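Local structure of iota-carrageenase (Alteromonas sp., 1H80) at residues A405-T410 with F424-I429; T264-V269 with V351-V356. The protein hydrolyses the beta-1,4 linkages inside iota-carrageenans, sulfated galactans of red algal cell walls, with inversion of anomeric configuration. All coordinates share one frame; numbering follows the deposited sequence.

Contact 1 of 2, residues A405-T410 with F424-I429; sequences AAVIDT and FNVKRI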
loop_
_atom_site.group_PDB
_atom_site.type_symbol
_atom_site.label_atom_id
_atom_site.label_comp_id
_atom_site.label_asym_id
_atom_site.label_seq_id
_atom_site.Cartn_x
_atom_site.Cartn_y
_atom_site.Cartn_z
ATOM N N ALA A 405 1.035 19.336 -5.695
ATOM C CA ALA A 405 -0.368 19.711 -5.571
ATOM C C ALA A 405 -1.011 19.036 -4.381
ATOM O O ALA A 405 -0.374 18.260 -3.676
ATOM C CB ALA A 405 -1.119 19.310 -6.838
ATOM N N ALA A 406 -2.284 19.338 -4.165
ATOM C CA ALA A 406 -3.026 18.707 -3.085
ATOM C C ALA A 406 -3.625 17.437 -3.675
ATOM O O ALA A 406 -3.635 16.379 -3.046
ATOM C CB ALA A 406 -4.138 19.626 -2.596
ATOM N N VAL A 407 -4.112 17.553 -4.906
ATOM C CA VAL A 407 -4.738 16.441 -5.599
ATOM C C VAL A 407 -4.282 16.317 -7.046
ATOM O O VAL A 407 -4.146 17.312 -7.756
ATOM C CB VAL A 407 -6.273 16.600 -5.599
ATOM C CG1 VAL A 407 -6.922 15.475 -6.408
ATOM C CG2 VAL A 407 -6.795 16.607 -4.170
ATOM N N ILE A 408 -4.026 15.086 -7.466
ATOM C CA ILE A 408 -3.643 14.807 -8.838
ATOM C C ILE A 408 -4.691 13.832 -9.351
ATOM O O ILE A 408 -4.939 12.788 -8.740
ATOM C CB ILE A 408 -2.245 14.169 -8.936
ATOM C CG1 ILE A 408 -1.184 15.178 -8.484
ATOM C CG2 ILE A 408 -1.967 13.742 -10.380
ATOM C CD1 ILE A 408 0.234 14.638 -8.510
ATOM N N ASP A 409 -5.337 14.194 -10.451
ATOM C CA ASP A 409 -6.362 13.343 -11.040
ATOM C C ASP A 409 -6.128 13.298 -12.537
ATOM O O ASP A 409 -6.462 14.246 -13.248
ATOM C CB ASP A 409 -7.752 13.910 -10.765
ATOM C CG ASP A 409 -8.863 13.007 -11.275
ATOM O OD1 ASP A 409 -8.636 12.292 -12.275
ATOM O OD2 ASP A 409 -9.966 13.021 -10.688
ATOM N N THR A 410 -5.555 12.200 -13.017
ATOM C CA THR A 410 -5.281 12.065 -14.438
ATOM C C THR A 410 -6.277 11.151 -15.146
ATOM O O THR A 410 -5.954 10.553 -16.169
ATOM C CB THR A 410 -3.846 11.546 -14.689
ATOM O OG1 THR A 410 -3.654 10.301 -14.010
ATOM C CG2 THR A 410 -2.819 12.558 -14.184
ATOM N N PHE A 424 -13.617 16.415 -1.272
ATOM C CA PHE A 424 -14.328 17.452 -0.536
ATOM C C PHE A 424 -13.416 18.084 0.503
ATOM O O PHE A 424 -12.585 17.403 1.108
ATOM C CB PHE A 424 -15.559 16.870 0.168
ATOM C CG PHE A 424 -16.520 16.176 -0.757
ATOM C CD1 PHE A 424 -16.265 14.886 -1.208
ATOM C CD2 PHE A 424 -17.683 16.815 -1.176
ATOM C CE1 PHE A 424 -17.153 14.238 -2.063
ATOM C CE2 PHE A 424 -18.579 16.176 -2.032
ATOM C CZ PHE A 424 -18.314 14.886 -2.475
ATOM N N ASN A 425 -13.573 19.389 0.699
ATOM C CA ASN A 425 -12.785 20.133 1.674
ATOM C C ASN A 425 -11.286 19.885 1.527
ATOM O O ASN A 425 -10.635 19.364 2.436
ATOM C CB ASN A 425 -13.256 19.772 3.089
ATOM C CG ASN A 425 -12.567 20.591 4.165
ATOM O OD1 ASN A 425 -12.279 21.775 3.975
ATOM N ND2 ASN A 425 -12.318 19.967 5.311
ATOM N N VAL A 426 -10.750 20.269 0.371
ATOM C CA VAL A 426 -9.329 20.115 0.079
ATOM C C VAL A 426 -8.607 21.396 0.477
ATOM O O VAL A 426 -9.032 22.493 0.115
ATOM C CB VAL A 426 -9.098 19.862 -1.422
ATOM C CG1 VAL A 426 -7.610 19.766 -1.712
ATOM C CG2 VAL A 426 -9.806 18.584 -1.845
ATOM N N LYS A 427 -7.511 21.252 1.215
ATOM C CA LYS A 427 -6.746 22.404 1.670
ATOM C C LYS A 427 -5.250 22.211 1.484
ATOM O O LYS A 427 -4.740 21.093 1.556
ATOM C CB LYS A 427 -7.031 22.671 3.150
ATOM C CG LYS A 427 -8.475 23.032 3.461
ATOM C CD LYS A 427 -8.703 23.122 4.961
ATOM C CE LYS A 427 -10.133 23.524 5.290
ATOM N NZ LYS A 427 -10.454 24.896 4.808
ATOM N N ARG A 428 -4.554 23.313 1.235
ATOM C CA ARG A 428 -3.112 23.293 1.065
ATOM C C ARG A 428 -2.493 24.204 2.107
ATOM O O ARG A 428 -3.090 25.207 2.503
ATOM C CB ARG A 428 -2.712 23.789 -0.324
ATOM C CG ARG A 428 -3.082 22.866 -1.463
ATOM C CD ARG A 428 -2.523 23.422 -2.753
ATOM N NE ARG A 428 -3.035 24.765 -3.001
ATOM C CZ ARG A 428 -2.457 25.648 -3.809
ATOM N NH1 ARG A 428 -1.341 25.329 -4.452
ATOM N NH2 ARG A 428 -2.994 26.848 -3.967
ATOM N N ILE A 429 -1.296 23.846 2.551
ATOM C CA ILE A 429 -0.584 24.630 3.546
ATOM C C ILE A 429 0.845 24.906 3.090
ATOM O O ILE A 429 1.572 23.995 2.702
ATOM C CB ILE A 429 -0.524 23.893 4.898
ATOM C CG1 ILE A 429 -1.937 23.646 5.427
ATOM C CG2 ILE A 429 0.289 24.714 5.896
ATOM C CD1 ILE A 429 -1.968 22.872 6.729
#
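Apolar packing across the inside of a right-handed parallel beta-helix is the whole of this contact: Ala406, just before strand 407-409, and Val407, its first residue, lie against Val426 and Arg428 of strand 421-429 on another face of the coil. The interface is small, 153 Å² summed over both sides, and is built from aliphatic carbons. Ala406 is its hub. The methyl of Ala406 points at the facing strand and enters between two residues that lie on the same side of it, with CB 3.6 Å from Val426 CG1 and also 3.6 Å from Arg428 CG. Val426 turns CG1 anti to its own nitrogen (chi1 177°), and this one branch serves both partners, since it also meets CG2 of Val407 at 4.1 Å. The two valines cross at about a right angle, meeting through single methyl groups. Arg428 contributes the aliphatic root of its chain; a bend about the CG-CD bond (chi3 -58°) carries the guanidinium away from Ala406, and NH1 makes a weak hydrogen bond to Ser435. The backbone of Ala406 bonds to Ala274 and Lys437, next to the neighbouring strands 275-277 and 438-439, while its methyl also touches Ala358 of the strand beside 421-429. Faces that share no backbone bonds here but meet through small aliphatic side chains, as Ala406, Val407 and Val426 do with Arg428 flanking them at the more open margin, are characteristic of the core of a parallel beta-helix, the fold of this glycoside hydrolase 82 enzyme.

Contact 2 of 2, residues T264-V269 with V351-V356; sequences TNVSSV and VKVFDV
Strands 264-269 and 351-356 pair in parallel, their short axes differing by 61° because a shared corner falls near the start of the first segment and near the end of the second, and they are joined by two backbone hydrogen bonds from consecutive residues, Asn265 N to Phe354 O at 2.8 Å and Val266 N to Asp355 O at 2.9 Å. The second is the straighter, 163° at the hydrogen. Successive donors reach successive acceptors because both chains turn the corner at the same level: Asn265 and Asp355 each have a positive phi, near 60°, and are stacked in register. Before the corner, Thr264 pairs with Phe354. The methyl CG2 of Thr264 approaches the ring obliquely at CD1, 4.0 Å away, and also lies near Phe354 CB, while its hydroxyl serves Asp238 of the preceding strand. Beyond the corner, Val266 pairs with Val356 on the buried side. Val266 also reaches back across the bend: CG2, set beside its own backbone nitrogen by a chi1 of 177°, meets CG1 of Val353 at 3.9 Å, the two side chains crossing at about a right angle. Asp355 brings CB close to the backbone of Asn265, yet its carboxylate is directed to the next coil, where OD1 accepts a hydrogen bond from Asn425. The pair thus joins two successive coils of the stack: strand 231-243 flanks 261-269, strand 421-429 flanks 351-359, Phe354 stacks on Phe424, and Val266, Val353 and Val356 all pack on Val275 of strand 275-277, across the interior.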
loop_
_atom_site.group_PDB
_atom_site.type_symbol
_atom_site.label_atom_id
_atom_site.label_comp_id
_atom_site.label_asym_id
_atom_site.label_seq_id
_atom_site.Cartn_x
_atom_site.Cartn_y
_atom_site.Cartn_z
ATOM N N THR A 264 -11.714 9.291 4.430
ATOM C CA THR A 264 -11.892 10.507 5.207
ATOM C C THR A 264 -10.594 10.840 5.921
ATOM O O THR A 264 -9.866 9.947 6.353
ATOM C CB THR A 264 -13.013 10.366 6.265
ATOM O OG1 THR A 264 -12.702 9.286 7.157
ATOM C CG2 THR A 264 -14.353 10.103 5.591
ATOM N N ASN A 265 -10.301 12.131 6.015
ATOM C CA ASN A 265 -9.115 12.617 6.705
ATOM C C ASN A 265 -7.807 12.116 6.106
ATOM O O ASN A 265 -7.172 11.199 6.628
ATOM C CB ASN A 265 -9.198 12.247 8.186
ATOM C CG ASN A 265 -8.085 12.864 9.005
ATOM O OD1 ASN A 265 -7.360 13.739 8.529
ATOM N ND2 ASN A 265 -7.948 12.414 10.247
ATOM N N VAL A 266 -7.414 12.735 5.002
ATOM C CA VAL A 266 -6.179 12.390 4.314
ATOM C C VAL A 266 -5.232 13.562 4.485
ATOM O O VAL A 266 -5.617 14.709 4.284
ATOM C CB VAL A 266 -6.430 12.162 2.811
ATOM C CG1 VAL A 266 -5.120 11.864 2.093
ATOM C CG2 VAL A 266 -7.419 11.030 2.622
ATOM N N SER A 267 -3.995 13.287 4.870
ATOM C CA SER A 267 -3.046 14.370 5.047
ATOM C C SER A 267 -1.681 13.975 4.536
ATOM O O SER A 267 -1.273 12.817 4.624
ATOM C CB SER A 267 -2.953 14.766 6.519
ATOM O OG SER A 267 -2.449 13.699 7.292
ATOM N N SER A 268 -0.980 14.951 3.982
ATOM C CA SER A 268 0.343 14.709 3.451
ATOM C C SER A 268 1.278 15.826 3.858
ATOM O O SER A 268 0.849 16.962 4.056
ATOM C CB SER A 268 0.287 14.632 1.925
ATOM O OG SER A 268 -0.107 15.857 1.344
ATOM N N VAL A 269 2.552 15.485 4.007
ATOM C CA VAL A 269 3.572 16.461 4.347
ATOM C C VAL A 269 4.730 16.185 3.411
ATOM O O VAL A 269 5.343 15.122 3.456
ATOM C CB VAL A 269 4.051 16.331 5.804
ATOM C CG1 VAL A 269 5.132 17.372 6.081
ATOM C CG2 VAL A 269 2.876 16.529 6.758
ATOM N N VAL A 351 -16.568 6.860 -5.507
ATOM C CA VAL A 351 -15.409 7.176 -4.685
ATOM C C VAL A 351 -15.504 8.598 -4.163
ATOM O O VAL A 351 -15.649 9.546 -4.935
ATOM C CB VAL A 351 -14.093 7.047 -5.483
ATOM C CG1 VAL A 351 -12.915 7.478 -4.615
ATOM C CG2 VAL A 351 -13.910 5.614 -5.958
ATOM N N LYS A 352 -15.428 8.738 -2.846
ATOM C CA LYS A 352 -15.480 10.043 -2.213
ATOM C C LYS A 352 -14.371 10.130 -1.184
ATOM O O LYS A 352 -14.166 9.204 -0.399
ATOM C CB LYS A 352 -16.833 10.266 -1.539
ATOM C CG LYS A 352 -17.990 10.306 -2.514
ATOM C CD LYS A 352 -19.294 10.626 -1.811
ATOM C CE LYS A 352 -20.461 10.553 -2.781
ATOM N NZ LYS A 352 -21.759 10.844 -2.111
ATOM N N VAL A 353 -13.647 11.241 -1.219
ATOM C CA VAL A 353 -12.550 11.492 -0.295
ATOM C C VAL A 353 -12.856 12.807 0.412
ATOM O O VAL A 353 -12.898 13.863 -0.224
ATOM C CB VAL A 353 -11.212 11.619 -1.050
ATOM C CG1 VAL A 353 -10.073 11.822 -0.064
ATOM C CG2 VAL A 353 -10.980 10.375 -1.899
ATOM N N PHE A 354 -13.075 12.740 1.722
ATOM C CA PHE A 354 -13.397 13.928 2.509
ATOM C C PHE A 354 -12.229 14.410 3.358
ATOM O O PHE A 354 -11.482 13.604 3.909
ATOM C CB PHE A 354 -14.576 13.653 3.451
ATOM C CG PHE A 354 -15.818 13.167 2.762
ATOM C CD1 PHE A 354 -15.945 11.836 2.383
ATOM C CD2 PHE A 354 -16.875 14.038 2.512
ATOM C CE1 PHE A 354 -17.107 11.374 1.767
ATOM C CE2 PHE A 354 -18.040 13.589 1.899
ATOM C CZ PHE A 354 -18.159 12.253 1.525
ATOM N N ASP A 355 -12.098 15.731 3.465
ATOM C CA ASP A 355 -11.056 16.372 4.264
ATOM C C ASP A 355 -9.638 15.986 3.862
ATOM O O ASP A 355 -9.033 15.081 4.436
ATOM C CB ASP A 355 -11.272 16.072 5.751
ATOM C CG ASP A 355 -12.668 16.436 6.222
ATOM O OD1 ASP A 355 -13.170 17.514 5.837
ATOM O OD2 ASP A 355 -13.263 15.646 6.987
ATOM N N VAL A 356 -9.112 16.699 2.875
ATOM C CA VAL A 356 -7.773 16.454 2.365
ATOM C C VAL A 356 -6.894 17.655 2.691
ATOM O O VAL A 356 -7.270 18.797 2.429
ATOM C CB VAL A 356 -7.799 16.250 0.834
ATOM C CG1 VAL A 356 -6.402 15.962 0.319
ATOM C CG2 VAL A 356 -8.745 15.107 0.479
#

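After the earlier coils, the chain lays down strand 261-269, and contact 2 closes when strand 351-359 returns beside it, 82 residues after the first segment ends. That excursion includes strand 275-277 of the second sheet and helix 331-340. Contact 1 follows in series, neither nested in contact 2 nor crossing it: strand 407-409 extends the second sheet, and after 13 more residues segment 424-429 comes to face it. The two meet through strands 351-359 and 421-429, where Lys427 N lies 2.7 Å from Val356 O, a probable hydrogen bond. Contact 2 therefore joins coils along the helix, whereas contact 1 spans between its faces.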